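PDB 3FMC: putative succinylglutamate desuccinylase / aspartoacylase from Shewanella amazonensis, which is probably a zinc-dependent hydrolase of the succinylglutamate desuccinylase/aspartoacylase family that acts on ester bonds. Local coordinates for residues Arg102-His107 with Gly208-Ala213; Ile202-Gly207 with Ala214-Trp219; Pro34-Gln39 with Ala165-Asp170; His107-Glu112 with Ala132-Glu137. One frame throughout, in Å; residues are numbered along the deposited sequence.

Contact 1. Residues Arg102-His107 with Gly208-Ala213. With SO4 (sulfate ion), chain K.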
loop_
_atom_site.group_PDB
_atom_site.type_symbol
_atom_site.label_atom_id
_atom_site.label_comp_id
_atom_site.label_asym_id
_atom_site.label_seq_id
_atom_site.Cartn_x
_atom_site.Cartn_y
_atom_site.Cartn_z
ATOM N N ARG C 102 -7.275 14.492 -11.396
ATOM C CA ARG C 102 -6.416 15.030 -12.439
ATOM C C ARG C 102 -6.751 14.328 -13.763
ATOM O O ARG C 102 -6.053 14.506 -14.741
ATOM C CB ARG C 102 -4.948 14.842 -12.111
ATOM C CG ARG C 102 -4.509 15.693 -10.957
ATOM C CD ARG C 102 -4.685 17.190 -11.193
ATOM N NE ARG C 102 -4.179 17.847 -9.991
ATOM C CZ ARG C 102 -4.896 18.056 -8.880
ATOM N NH1 ARG C 102 -6.198 17.824 -8.841
ATOM N NH2 ARG C 102 -4.294 18.580 -7.816
ATOM N N GLU C 103 -7.832 13.546 -13.780
ATOM C CA GLU C 103 -8.221 12.768 -14.969
ATOM C C GLU C 103 -9.320 13.352 -15.855
ATOM O O GLU C 103 -9.781 12.724 -16.811
ATOM C CB GLU C 103 -8.620 11.380 -14.491
ATOM C CG GLU C 103 -7.434 10.497 -14.121
ATOM C CD GLU C 103 -6.782 9.840 -15.312
ATOM O OE1 GLU C 103 -6.865 10.372 -16.464
ATOM O OE2 GLU C 103 -6.202 8.761 -15.086
ATOM N N TYR C 104 -9.743 14.578 -15.582
ATOM C CA TYR C 104 -10.831 15.146 -16.415
ATOM C C TYR C 104 -10.321 15.532 -17.801
ATOM O O TYR C 104 -9.120 15.641 -18.032
ATOM C CB TYR C 104 -11.581 16.279 -15.674
ATOM C CG TYR C 104 -12.376 15.778 -14.461
ATOM C CD1 TYR C 104 -13.689 15.355 -14.585
ATOM C CD2 TYR C 104 -11.805 15.685 -13.202
ATOM C CE1 TYR C 104 -14.403 14.888 -13.546
ATOM C CE2 TYR C 104 -12.517 15.205 -12.133
ATOM C CZ TYR C 104 -13.827 14.785 -12.297
ATOM O OH TYR C 104 -14.524 14.363 -11.181
ATOM N N LEU C 105 -11.252 15.770 -18.710
ATOM C CA LEU C 105 -10.969 16.000 -20.107
ATOM C C LEU C 105 -10.909 17.469 -20.456
ATOM O O LEU C 105 -11.875 18.183 -20.206
ATOM C CB LEU C 105 -12.092 15.353 -20.924
ATOM C CG LEU C 105 -12.029 15.465 -22.457
ATOM C CD1 LEU C 105 -10.664 15.039 -23.002
ATOM C CD2 LEU C 105 -13.207 14.689 -23.090
ATOM N N ASP C 106 -9.750 17.915 -20.950
ATOM C CA ASP C 106 -9.542 19.286 -21.452
ATOM C C ASP C 106 -9.957 19.207 -22.889
ATOM O O ASP C 106 -9.361 18.465 -23.678
ATOM C CB ASP C 106 -8.076 19.658 -21.382
ATOM C CG ASP C 106 -7.784 21.172 -21.605
ATOM O OD1 ASP C 106 -8.688 22.022 -21.618
ATOM O OD2 ASP C 106 -6.586 21.509 -21.719
ATOM N N HIS C 107 -10.991 19.950 -23.250
ATOM C CA HIS C 107 -11.431 19.940 -24.630
ATOM C C HIS C 107 -10.397 20.646 -25.510
ATOM O O HIS C 107 -10.060 21.797 -25.318
ATOM C CB HIS C 107 -12.834 20.497 -24.765
ATOM C CG HIS C 107 -13.859 19.674 -24.034
ATOM N ND1 HIS C 107 -14.298 18.446 -24.491
ATOM C CD2 HIS C 107 -14.550 19.921 -22.896
ATOM C CE1 HIS C 107 -15.216 17.976 -23.660
ATOM N NE2 HIS C 107 -15.384 18.851 -22.683
ATOM N N GLY C 208 -6.678 19.631 -14.785
ATOM C CA GLY C 208 -7.089 18.244 -14.638
ATOM C C GLY C 208 -8.294 17.957 -13.750
ATOM O O GLY C 208 -8.799 16.857 -13.789
ATOM N N ALA C 209 -8.758 18.957 -13.002
ATOM C CA ALA C 209 -9.845 18.828 -12.034
ATOM C C ALA C 209 -11.243 19.072 -12.608
ATOM O O ALA C 209 -11.400 19.672 -13.643
ATOM C CB ALA C 209 -9.601 19.784 -10.812
HETATM N N MSE C 210 -12.261 18.606 -11.889
HETATM C CA MSE C 210 -13.657 18.737 -12.365
HETATM C C MSE C 210 -14.098 20.178 -12.584
HETATM O O MSE C 210 -14.724 20.473 -13.604
HETATM C CB MSE C 210 -14.613 18.118 -11.350
HETATM C CG MSE C 210 -16.120 18.471 -11.618
HETATM SE SE MSE C 210 -16.784 17.985 -13.354
HETATM C CE MSE C 210 -17.683 16.373 -12.753
ATOM N N ASP C 211 -13.872 21.051 -11.604
ATOM C CA ASP C 211 -14.327 22.454 -11.732
ATOM C C ASP C 211 -13.776 23.099 -12.970
ATOM O O ASP C 211 -14.520 23.620 -13.788
ATOM C CB ASP C 211 -14.109 23.291 -10.461
ATOM C CG ASP C 211 -12.657 23.343 -9.942
ATOM O OD1 ASP C 211 -11.709 22.751 -10.520
ATOM O OD2 ASP C 211 -12.500 23.978 -8.860
ATOM N N GLU C 212 -12.475 22.992 -13.161
ATOM C CA GLU C 212 -11.837 23.507 -14.379
ATOM C C GLU C 212 -12.398 22.877 -15.642
ATOM O O GLU C 212 -12.678 23.540 -16.632
ATOM C CB GLU C 212 -10.350 23.224 -14.302
ATOM C CG GLU C 212 -9.658 23.879 -13.110
ATOM C CD GLU C 212 -8.408 23.115 -12.666
ATOM O OE1 GLU C 212 -8.082 22.035 -13.233
ATOM O OE2 GLU C 212 -7.791 23.581 -11.705
ATOM N N ALA C 213 -12.573 21.563 -15.615
ATOM C CA ALA C 213 -13.088 20.858 -16.777
ATOM C C ALA C 213 -14.470 21.401 -17.131
ATOM O O ALA C 213 -14.822 21.492 -18.292
ATOM C CB ALA C 213 -13.151 19.353 -16.478
HETATM S S SO4 K . -6.924 18.141 -5.263
HETATM O O1 SO4 K . -7.114 17.113 -6.310
HETATM O O2 SO4 K . -5.528 18.571 -5.270
HETATM O O3 SO4 K . -7.282 17.708 -3.877
HETATM O O4 SO4 K . -7.827 19.260 -5.589
HETATM O O HOH W 1 -12.869 20.868 -20.244
#

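Contact 2. Residues Ile202-Gly207 with Ala214-Trp219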
loop_
_atom_site.group_PDB
_atom_site.type_symbol
_atom_site.label_atom_id
_atom_site.label_comp_id
_atom_site.label_asym_id
_atom_site.label_seq_id
_atom_site.Cartn_x
_atom_site.Cartn_y
_atom_site.Cartn_z
ATOM N N ILE C 202 -9.643 31.372 -8.452
ATOM C CA ILE C 202 -8.844 30.626 -9.419
ATOM C C ILE C 202 -9.040 31.123 -10.846
ATOM O O ILE C 202 -10.139 31.559 -11.227
ATOM C CB ILE C 202 -9.056 29.063 -9.251
ATOM C CG1 ILE C 202 -10.420 28.587 -9.775
ATOM C CG2 ILE C 202 -8.856 28.606 -7.775
ATOM C CD1 ILE C 202 -10.513 27.039 -9.763
ATOM N N PRO C 203 -7.972 31.069 -11.654
ATOM C CA PRO C 203 -7.992 31.614 -12.998
ATOM C C PRO C 203 -8.514 30.662 -14.060
ATOM O O PRO C 203 -8.833 29.501 -13.772
ATOM C CB PRO C 203 -6.523 31.881 -13.272
ATOM C CG PRO C 203 -5.814 30.791 -12.539
ATOM C CD PRO C 203 -6.645 30.525 -11.308
ATOM N N ASN C 204 -8.613 31.176 -15.279
ATOM C CA ASN C 204 -9.011 30.367 -16.428
ATOM C C ASN C 204 -7.837 29.482 -16.892
ATOM O O ASN C 204 -7.105 29.808 -17.832
ATOM C CB ASN C 204 -9.494 31.242 -17.580
ATOM C CG ASN C 204 -10.188 30.449 -18.661
ATOM O OD1 ASN C 204 -10.346 29.230 -18.542
ATOM N ND2 ASN C 204 -10.565 31.122 -19.752
ATOM N N SER C 205 -7.701 28.337 -16.247
ATOM C CA SER C 205 -6.611 27.437 -16.543
ATOM C C SER C 205 -7.054 26.031 -16.242
ATOM O O SER C 205 -7.599 25.785 -15.183
ATOM C CB SER C 205 -5.444 27.789 -15.637
ATOM O OG SER C 205 -4.343 26.965 -15.908
ATOM N N PHE C 206 -6.831 25.120 -17.184
ATOM C CA PHE C 206 -7.147 23.717 -16.955
ATOM C C PHE C 206 -5.994 22.968 -16.300
ATOM O O PHE C 206 -4.883 22.904 -16.846
ATOM C CB PHE C 206 -7.501 23.037 -18.254
ATOM C CG PHE C 206 -7.887 21.623 -18.082
ATOM C CD1 PHE C 206 -9.214 21.278 -17.836
ATOM C CD2 PHE C 206 -6.932 20.626 -18.141
ATOM C CE1 PHE C 206 -9.572 19.972 -17.669
ATOM C CE2 PHE C 206 -7.307 19.298 -17.990
ATOM C CZ PHE C 206 -8.617 18.980 -17.757
ATOM N N GLY C 207 -6.271 22.377 -15.144
ATOM C CA GLY C 207 -5.283 21.613 -14.427
ATOM C C GLY C 207 -5.685 20.182 -14.082
ATOM O O GLY C 207 -5.115 19.612 -13.174
ATOM N N ALA C 214 -15.245 21.729 -16.100
ATOM C CA ALA C 214 -16.585 22.271 -16.278
ATOM C C ALA C 214 -16.576 23.729 -16.759
ATOM O O ALA C 214 -17.386 24.089 -17.617
ATOM C CB ALA C 214 -17.391 22.170 -15.026
ATOM N N PHE C 215 -15.704 24.571 -16.204
ATOM C CA PHE C 215 -15.803 25.999 -16.547
ATOM C C PHE C 215 -14.856 26.478 -17.623
ATOM O O PHE C 215 -15.163 27.470 -18.309
ATOM C CB PHE C 215 -15.722 26.915 -15.296
ATOM C CG PHE C 215 -14.357 26.944 -14.619
ATOM C CD1 PHE C 215 -13.250 27.476 -15.243
ATOM C CD2 PHE C 215 -14.236 26.564 -13.292
ATOM C CE1 PHE C 215 -12.028 27.535 -14.588
ATOM C CE2 PHE C 215 -13.020 26.636 -12.623
ATOM C CZ PHE C 215 -11.911 27.105 -13.283
ATOM N N VAL C 216 -13.708 25.832 -17.805
ATOM C CA VAL C 216 -12.779 26.379 -18.796
ATOM C C VAL C 216 -13.402 26.527 -20.190
ATOM O O VAL C 216 -13.168 27.568 -20.851
ATOM C CB VAL C 216 -11.397 25.631 -18.831
ATOM C CG1 VAL C 216 -10.580 26.024 -20.042
ATOM C CG2 VAL C 216 -10.606 25.914 -17.563
ATOM N N PRO C 217 -14.151 25.516 -20.685
ATOM C CA PRO C 217 -14.628 25.760 -22.061
ATOM C C PRO C 217 -15.526 26.991 -22.167
ATOM O O PRO C 217 -15.439 27.771 -23.135
ATOM C CB PRO C 217 -15.446 24.490 -22.404
ATOM C CG PRO C 217 -14.997 23.445 -21.423
ATOM C CD PRO C 217 -14.569 24.186 -20.184
ATOM N N TRP C 218 -16.383 27.144 -21.176
ATOM C CA TRP C 218 -17.339 28.286 -21.144
ATOM C C TRP C 218 -16.706 29.648 -20.919
ATOM O O TRP C 218 -17.204 30.665 -21.475
ATOM C CB TRP C 218 -18.415 28.049 -20.132
ATOM C CG TRP C 218 -19.233 26.834 -20.402
ATOM C CD1 TRP C 218 -19.088 25.618 -19.831
ATOM C CD2 TRP C 218 -20.374 26.734 -21.279
ATOM N NE1 TRP C 218 -20.041 24.747 -20.320
ATOM C CE2 TRP C 218 -20.846 25.405 -21.201
ATOM C CE3 TRP C 218 -21.028 27.634 -22.134
ATOM C CZ2 TRP C 218 -21.963 24.950 -21.929
ATOM C CZ3 TRP C 218 -22.125 27.169 -22.884
ATOM C CH2 TRP C 218 -22.585 25.849 -22.760
ATOM N N TRP C 219 -15.654 29.680 -20.086
ATOM C CA TRP C 219 -14.957 30.926 -19.762
ATOM C C TRP C 219 -14.193 31.344 -21.005
ATOM O O TRP C 219 -14.198 32.517 -21.391
ATOM C CB TRP C 219 -13.967 30.701 -18.629
ATOM C CG TRP C 219 -13.501 31.934 -17.891
ATOM C CD1 TRP C 219 -13.586 33.246 -18.306
ATOM C CD2 TRP C 219 -12.842 31.956 -16.624
ATOM N NE1 TRP C 219 -13.029 34.071 -17.374
ATOM C CE2 TRP C 219 -12.560 33.312 -16.325
ATOM C CE3 TRP C 219 -12.456 30.963 -15.705
ATOM C CZ2 TRP C 219 -11.929 33.696 -15.139
ATOM C CZ3 TRP C 219 -11.823 31.352 -14.543
ATOM C CH2 TRP C 219 -11.561 32.710 -14.277
#

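Contact 3. Residues Pro34-Gln39 with Ala165-Asp170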
loop_
_atom_site.group_PDB
_atom_site.type_symbol
_atom_site.label_atom_id
_atom_site.label_comp_id
_atom_site.label_asym_id
_atom_site.label_seq_id
_atom_site.Cartn_x
_atom_site.Cartn_y
_atom_site.Cartn_z
ATOM N N PRO C 34 -32.016 27.557 -12.890
ATOM C CA PRO C 34 -30.872 26.843 -13.435
ATOM C C PRO C 34 -30.820 25.392 -12.945
ATOM O O PRO C 34 -31.354 25.087 -11.868
ATOM C CB PRO C 34 -29.656 27.593 -12.858
ATOM C CG PRO C 34 -30.184 28.897 -12.297
ATOM C CD PRO C 34 -31.632 28.649 -11.970
ATOM N N SER C 35 -30.162 24.536 -13.720
ATOM C CA SER C 35 -29.952 23.134 -13.331
ATOM C C SER C 35 -28.643 23.020 -12.553
ATOM O O SER C 35 -27.662 23.742 -12.794
ATOM C CB SER C 35 -29.935 22.193 -14.526
ATOM O OG SER C 35 -28.940 22.559 -15.459
ATOM N N VAL C 36 -28.621 22.072 -11.641
ATOM C CA VAL C 36 -27.477 21.909 -10.732
ATOM C C VAL C 36 -27.047 20.439 -10.715
ATOM O O VAL C 36 -27.886 19.510 -10.658
ATOM C CB VAL C 36 -27.846 22.313 -9.303
ATOM C CG1 VAL C 36 -26.619 22.311 -8.374
ATOM C CG2 VAL C 36 -28.552 23.728 -9.305
ATOM N N TYR C 37 -25.744 20.264 -10.744
ATOM C CA TYR C 37 -25.104 18.956 -10.626
ATOM C C TYR C 37 -24.144 18.997 -9.430
ATOM O O TYR C 37 -23.297 19.876 -9.361
ATOM C CB TYR C 37 -24.366 18.593 -11.887
ATOM C CG TYR C 37 -23.553 17.319 -11.767
ATOM C CD1 TYR C 37 -24.105 16.069 -12.054
ATOM C CD2 TYR C 37 -22.224 17.368 -11.361
ATOM C CE1 TYR C 37 -23.309 14.885 -11.932
ATOM C CE2 TYR C 37 -21.448 16.213 -11.252
ATOM C CZ TYR C 37 -22.015 14.964 -11.542
ATOM O OH TYR C 37 -21.281 13.801 -11.433
ATOM N N ILE C 38 -24.330 18.068 -8.491
ATOM C CA ILE C 38 -23.536 18.004 -7.238
ATOM C C ILE C 38 -22.961 16.595 -7.122
ATOM O O ILE C 38 -23.692 15.618 -7.301
ATOM C CB ILE C 38 -24.398 18.300 -5.994
ATOM C CG1 ILE C 38 -25.196 19.598 -6.214
ATOM C CG2 ILE C 38 -23.542 18.336 -4.713
ATOM C CD1 ILE C 38 -26.089 20.028 -5.013
ATOM N N GLN C 39 -21.664 16.505 -6.843
ATOM C CA GLN C 39 -21.016 15.202 -6.610
ATOM C C GLN C 39 -20.131 15.251 -5.374
ATOM O O GLN C 39 -19.703 16.307 -4.947
ATOM C CB GLN C 39 -20.217 14.708 -7.824
ATOM C CG GLN C 39 -19.013 15.557 -8.195
ATOM C CD GLN C 39 -18.281 15.068 -9.389
ATOM O OE1 GLN C 39 -18.852 14.438 -10.266
ATOM N NE2 GLN C 39 -16.982 15.335 -9.424
ATOM N N ALA C 165 -25.388 20.549 -16.773
ATOM C CA ALA C 165 -25.900 21.510 -15.779
ATOM C C ALA C 165 -25.374 22.960 -15.967
ATOM O O ALA C 165 -24.339 23.203 -16.598
ATOM C CB ALA C 165 -25.533 21.010 -14.358
ATOM N N ASP C 166 -26.096 23.908 -15.367
ATOM C CA ASP C 166 -25.703 25.307 -15.328
ATOM C C ASP C 166 -24.766 25.574 -14.165
ATOM O O ASP C 166 -23.972 26.491 -14.228
ATOM C CB ASP C 166 -26.924 26.207 -15.177
ATOM C CG ASP C 166 -27.922 26.021 -16.320
ATOM O OD1 ASP C 166 -27.480 25.905 -17.484
ATOM O OD2 ASP C 166 -29.132 25.907 -16.018
ATOM N N ILE C 167 -24.924 24.804 -13.091
ATOM C CA ILE C 167 -24.140 24.939 -11.858
ATOM C C ILE C 167 -23.581 23.576 -11.468
ATOM O O ILE C 167 -24.325 22.595 -11.392
ATOM C CB ILE C 167 -25.028 25.466 -10.710
ATOM C CG1 ILE C 167 -25.633 26.835 -11.094
ATOM C CG2 ILE C 167 -24.242 25.558 -9.373
ATOM C CD1 ILE C 167 -26.782 27.232 -10.182
ATOM N N VAL C 168 -22.281 23.545 -11.202
ATOM C CA VAL C 168 -21.583 22.329 -10.800
ATOM C C VAL C 168 -20.929 22.550 -9.455
ATOM O O VAL C 168 -20.156 23.506 -9.310
ATOM C CB VAL C 168 -20.511 21.943 -11.841
ATOM C CG1 VAL C 168 -19.638 20.808 -11.343
ATOM C CG2 VAL C 168 -21.187 21.604 -13.222
ATOM N N LEU C 169 -21.261 21.709 -8.490
ATOM C CA LEU C 169 -20.656 21.777 -7.149
ATOM C C LEU C 169 -19.949 20.447 -6.860
ATOM O O LEU C 169 -20.589 19.408 -6.789
ATOM C CB LEU C 169 -21.701 22.043 -6.055
ATOM C CG LEU C 169 -22.613 23.256 -6.229
ATOM C CD1 LEU C 169 -23.634 23.285 -5.046
ATOM C CD2 LEU C 169 -21.791 24.521 -6.379
ATOM N N ASP C 170 -18.632 20.500 -6.714
ATOM C CA ASP C 170 -17.792 19.295 -6.444
ATOM C C ASP C 170 -17.442 19.345 -4.959
ATOM O O ASP C 170 -16.779 20.264 -4.505
ATOM C CB ASP C 170 -16.550 19.328 -7.335
ATOM C CG ASP C 170 -15.826 17.966 -7.419
ATOM O OD1 ASP C 170 -16.363 16.980 -6.890
ATOM O OD2 ASP C 170 -14.706 17.914 -7.999
HETATM O O HOH W 2 -28.247 23.293 -18.544
#

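Contact 4. Residues His107-Glu112 with Ala132-Glu137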
loop_
_atom_site.group_PDB
_atom_site.type_symbol
_atom_site.label_atom_id
_atom_site.label_comp_id
_atom_site.label_asym_id
_atom_site.label_seq_id
_atom_site.Cartn_x
_atom_site.Cartn_y
_atom_site.Cartn_z
ATOM N N HIS C 107 -10.991 19.950 -23.250
ATOM C CA HIS C 107 -11.431 19.940 -24.630
ATOM C C HIS C 107 -10.397 20.646 -25.510
ATOM O O HIS C 107 -10.060 21.797 -25.318
ATOM C CB HIS C 107 -12.834 20.497 -24.765
ATOM C CG HIS C 107 -13.859 19.674 -24.034
ATOM N ND1 HIS C 107 -14.298 18.446 -24.491
ATOM C CD2 HIS C 107 -14.550 19.921 -22.896
ATOM C CE1 HIS C 107 -15.216 17.976 -23.660
ATOM N NE2 HIS C 107 -15.384 18.851 -22.683
ATOM N N GLY C 108 -9.873 19.910 -26.463
ATOM C CA GLY C 108 -8.856 20.447 -27.346
ATOM C C GLY C 108 -9.328 21.249 -28.549
ATOM O O GLY C 108 -8.528 21.968 -29.141
ATOM N N PHE C 109 -10.600 21.149 -28.925
ATOM C CA PHE C 109 -11.066 21.861 -30.110
ATOM C C PHE C 109 -10.860 23.395 -30.045
ATOM O O PHE C 109 -10.805 24.028 -28.965
ATOM C CB PHE C 109 -12.493 21.455 -30.475
ATOM C CG PHE C 109 -13.535 21.939 -29.531
ATOM C CD1 PHE C 109 -13.872 21.210 -28.389
ATOM C CD2 PHE C 109 -14.222 23.109 -29.794
ATOM C CE1 PHE C 109 -14.851 21.679 -27.546
ATOM C CE2 PHE C 109 -15.190 23.566 -28.956
ATOM C CZ PHE C 109 -15.510 22.876 -27.840
ATOM N N ASN C 110 -10.691 23.992 -31.217
ATOM C CA ASN C 110 -10.385 25.426 -31.287
ATOM C C ASN C 110 -11.676 26.203 -31.085
ATOM O O ASN C 110 -12.590 26.121 -31.912
ATOM C CB ASN C 110 -9.674 25.762 -32.606
ATOM C CG ASN C 110 -9.301 27.234 -32.712
ATOM O OD1 ASN C 110 -10.080 28.107 -32.370
ATOM N ND2 ASN C 110 -8.102 27.506 -33.202
ATOM N N ILE C 111 -11.756 26.924 -29.966
ATOM C CA ILE C 111 -12.979 27.635 -29.583
ATOM C C ILE C 111 -13.194 28.884 -30.448
ATOM O O ILE C 111 -14.334 29.228 -30.781
ATOM C CB ILE C 111 -13.009 27.926 -28.044
ATOM C CG1 ILE C 111 -13.146 26.596 -27.308
ATOM C CG2 ILE C 111 -14.173 28.861 -27.676
ATOM C CD1 ILE C 111 -12.950 26.638 -25.774
ATOM N N GLU C 112 -12.108 29.538 -30.811
ATOM C CA GLU C 112 -12.203 30.677 -31.729
ATOM C C GLU C 112 -12.902 30.211 -33.017
ATOM O O GLU C 112 -13.878 30.809 -33.428
ATOM C CB GLU C 112 -10.825 31.304 -31.995
ATOM C CG GLU C 112 -10.843 32.463 -33.014
ATOM C CD GLU C 112 -11.849 33.586 -32.647
ATOM O OE1 GLU C 112 -11.743 34.133 -31.524
ATOM O OE2 GLU C 112 -12.726 33.909 -33.488
ATOM N N ALA C 132 -23.831 20.792 -26.403
ATOM C CA ALA C 132 -23.917 19.552 -27.163
ATOM C C ALA C 132 -22.548 19.111 -27.645
ATOM O O ALA C 132 -22.239 17.915 -27.610
ATOM C CB ALA C 132 -24.928 19.696 -28.345
ATOM N N THR C 133 -21.716 20.062 -28.068
ATOM C CA THR C 133 -20.365 19.775 -28.510
ATOM C C THR C 133 -19.540 19.192 -27.361
ATOM O O THR C 133 -18.807 18.228 -27.546
ATOM C CB THR C 133 -19.669 21.032 -29.054
ATOM O OG1 THR C 133 -20.285 21.404 -30.297
ATOM C CG2 THR C 133 -18.131 20.818 -29.272
ATOM N N LEU C 134 -19.658 19.788 -26.182
ATOM C CA LEU C 134 -18.911 19.294 -25.009
ATOM C C LEU C 134 -19.326 17.858 -24.644
ATOM O O LEU C 134 -18.463 17.040 -24.347
ATOM C CB LEU C 134 -19.108 20.212 -23.802
ATOM C CG LEU C 134 -18.702 21.681 -23.969
ATOM C CD1 LEU C 134 -18.883 22.375 -22.580
ATOM C CD2 LEU C 134 -17.289 21.878 -24.507
ATOM N N VAL C 135 -20.627 17.592 -24.647
ATOM C CA VAL C 135 -21.201 16.284 -24.328
ATOM C C VAL C 135 -20.746 15.263 -25.391
ATOM O O VAL C 135 -20.318 14.129 -25.084
ATOM C CB VAL C 135 -22.728 16.351 -24.202
ATOM C CG1 VAL C 135 -23.370 14.949 -24.134
ATOM C CG2 VAL C 135 -23.134 17.156 -22.971
ATOM N N GLU C 136 -20.740 15.681 -26.636
ATOM C CA GLU C 136 -20.315 14.776 -27.706
ATOM C C GLU C 136 -18.830 14.461 -27.641
ATOM O O GLU C 136 -18.410 13.354 -27.988
ATOM C CB GLU C 136 -20.674 15.342 -29.095
ATOM C CG GLU C 136 -20.175 14.437 -30.269
ATOM C CD GLU C 136 -20.635 12.957 -30.180
ATOM O OE1 GLU C 136 -21.699 12.673 -29.582
ATOM O OE2 GLU C 136 -19.920 12.082 -30.725
ATOM N N GLU C 137 -18.025 15.443 -27.227
ATOM C CA GLU C 137 -16.585 15.277 -27.119
ATOM C C GLU C 137 -16.195 14.237 -26.043
ATOM O O GLU C 137 -15.192 13.504 -26.194
ATOM C CB GLU C 137 -15.899 16.627 -26.872
ATOM C CG GLU C 137 -15.790 17.496 -28.117
ATOM C CD GLU C 137 -14.899 16.896 -29.195
ATOM O OE1 GLU C 137 -13.675 16.898 -29.051
ATOM O OE2 GLU C 137 -15.436 16.411 -30.190
HETATM O O HOH W 3 -12.406 17.003 -26.352
#

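Contact 1. Residues Arg102-His107 with Gly208-Ala213
The N-terminal end of helix 210-227 meets a loop of the catalytic domain here, and Tyr104 is the side chain that lies across the helix start. With CG beside its own backbone N (chi1 -67°), the ring of Tyr104 is laid over Met210, a selenomethionine. Met210 CB sits over one face, 3.8 Å from the ring centroid, in a CH-pi contact, while its bent chain carries SE to an oblique Met-aromatic position. Tyr104 CB touches Ala213 CB at 3.5 Å, and Tyr104 OH is hydrogen-bonded to Gln39 NE2. The backbone N of Tyr104 donates to Gly208 O at 3.0 Å, and that same oxygen lies in plane at the ring edge. A leucine in place of Tyr104 would probably leave Met210 without its aromatic platform and Gln39 without the hydroxyl it bonds. Arg102 holds a sulfate, probably from the crystallisation liquor, through NH1 and NH2; Arg91, Asn99 and Asn101 also bind it. Helix 150-163 packs on Tyr104 through Leu158 and Gln159, and strand 36-40 touches Met210 through Tyr37 and Gln39.

Contact 2. Residues Ile202-Gly207 with Ala214-Trp219
Asn204 and Trp219 lie flat on one another, the side-chain amide and the indole only 5° from parallel. Asn204 CB stands over the six-membered ring, 3.6 Å from its centroid, as a CH-pi contact; farther out, Asn204 ND2 lies 3.6 Å from Trp219 CG. The backbone joins the stack, for Asn204 N comes within 3.3 Å of Trp219 CZ3 over the same ring system, while Ile202 O meets the indole at its edge. Beside this, Asn204 OD1 is flanked by both methyls of Val216, CG1 and CG2, each at 3.5 Å. Ile202 CD1 touches the rim of the Phe215 ring, 3.8 Å from Phe215 CZ, near the ring plane. These contacts fold the loop that leaves strand 198-202 back along helix 210-227, and Asn204 is the centre of an inverse gamma turn in it. An alanine replacing Trp219 is likely to leave the amide of Asn204 without its flat support and more free to turn. Asn204 CG is trans to the backbone N (chi1 -168°), which lays the amide along the indole and brings ND2 to Glu223 one turn farther along the helix, with a weak second bond to Thr220. Trp219 is in turn met edge-to-face by the ring of Tyr186 and touched by Pro184 of strand 176-184.

Contact 3. Residues Pro34-Gln39 with Ala165-Asp170
Val36 and Ile167 cross obliquely on one side of two parallel strands, and on that same side Ile38 and Leu169 lie next to each other, pointing the same way, with their CD1 methyls 4.1 Å apart. Tyr37, Val168, Gln39 and Asp170 project from the other side. There the amide of Gln39 and the carboxylate of Asp170 are turned 71° apart: Gln39 NE2 keeps Asp170 OD1 in its own amide plane at 3.1 Å, yet approaches it from above the carboxylate plane. Tyr37 OH donates to Gln39 OE1 at 2.8 Å, in the carbonyl plane, which fixes the rotation of the amide. Between the strands, backbone bonds alternate from Tyr37 N to Ile167 O (2.8 Å) and from Leu169 N to Tyr37 O (2.9 Å). Where the strands begin, Asp166 OD2 accepts from Ser35 N at 2.9 Å on its anti side, and Ser35 OG, held at chi1 57°, receives Asp166 N. A water joins Ser35 OG to Asp166 OD1. Asp170 OD2 bonds His172, one of three residues that may form an empty metal site; a chain of polar bonds therefore runs from Tyr37 through Gln39 and Asp170 to His172, and would be expected to limit how Asp170 can turn.

Contact 4. Residues His107-Glu112 with Ala132-Glu137
This is a surface contact of side chains, in which the loop leading into helix 111-118 lays two rings, His107 and Phe109, against one side of helix 123-142. Leu134 is shared by both. Its CD2 methyl stands over a face of the imidazole, 4.0 Å from the ring centroid, in a CH-pi contact, and the same methyl reaches the edge of the phenyl ring, 3.9 Å from Phe109 CE1. Thr133 CG2 takes a face of Phe109, also 4.0 Å from the centroid and displaced toward the rim. The phenyl reaches it because Phe109 CG sits between the backbone N and the carbonyl carbon (chi1 70°). Thr133 turns its methyl to the ring, while its hydroxyl is hydrogen-bonded to Trp114 and to Ala129 O. Glu137 runs antiparallel alongside the imidazole, its CB 3.4 Å from His107 ND1. A water links His107 ND1 and Glu137 OE1, lying 3.0 Å from each, and gives a hydrogen to the carboxylate. That oxygen also forms a salt bridge with Arg140, whereas His107 NE2 is bonded to His163 of helix 150-163. Pro217 of helix 210-227 touches His107, and Trp218 of that helix touches Leu134, placing this contact where helix 123-142 meets helices 150-163 and 210-227.

Overall arrangement
From the N terminus, strand 36-40 comes first, and contact 3 closes a long loop when the chain returns as strand 167-174. Contact 4 is nested inside that loop, joining the approach to helix 111-118 to helix 123-142. The loop 102-107 also lies within it, but its partner 208-213 comes after strand 167-174, so contact 1 crosses contact 3, and it too encloses contact 4, with His107 common to both. Contact 2 closes a short loop from strand 198-202 onto helix 210-227 and crosses contact 1, whose second segment begins the same helix. That helix thus ties the loop 102-107, the strands of contact 3 and helix 123-142 together.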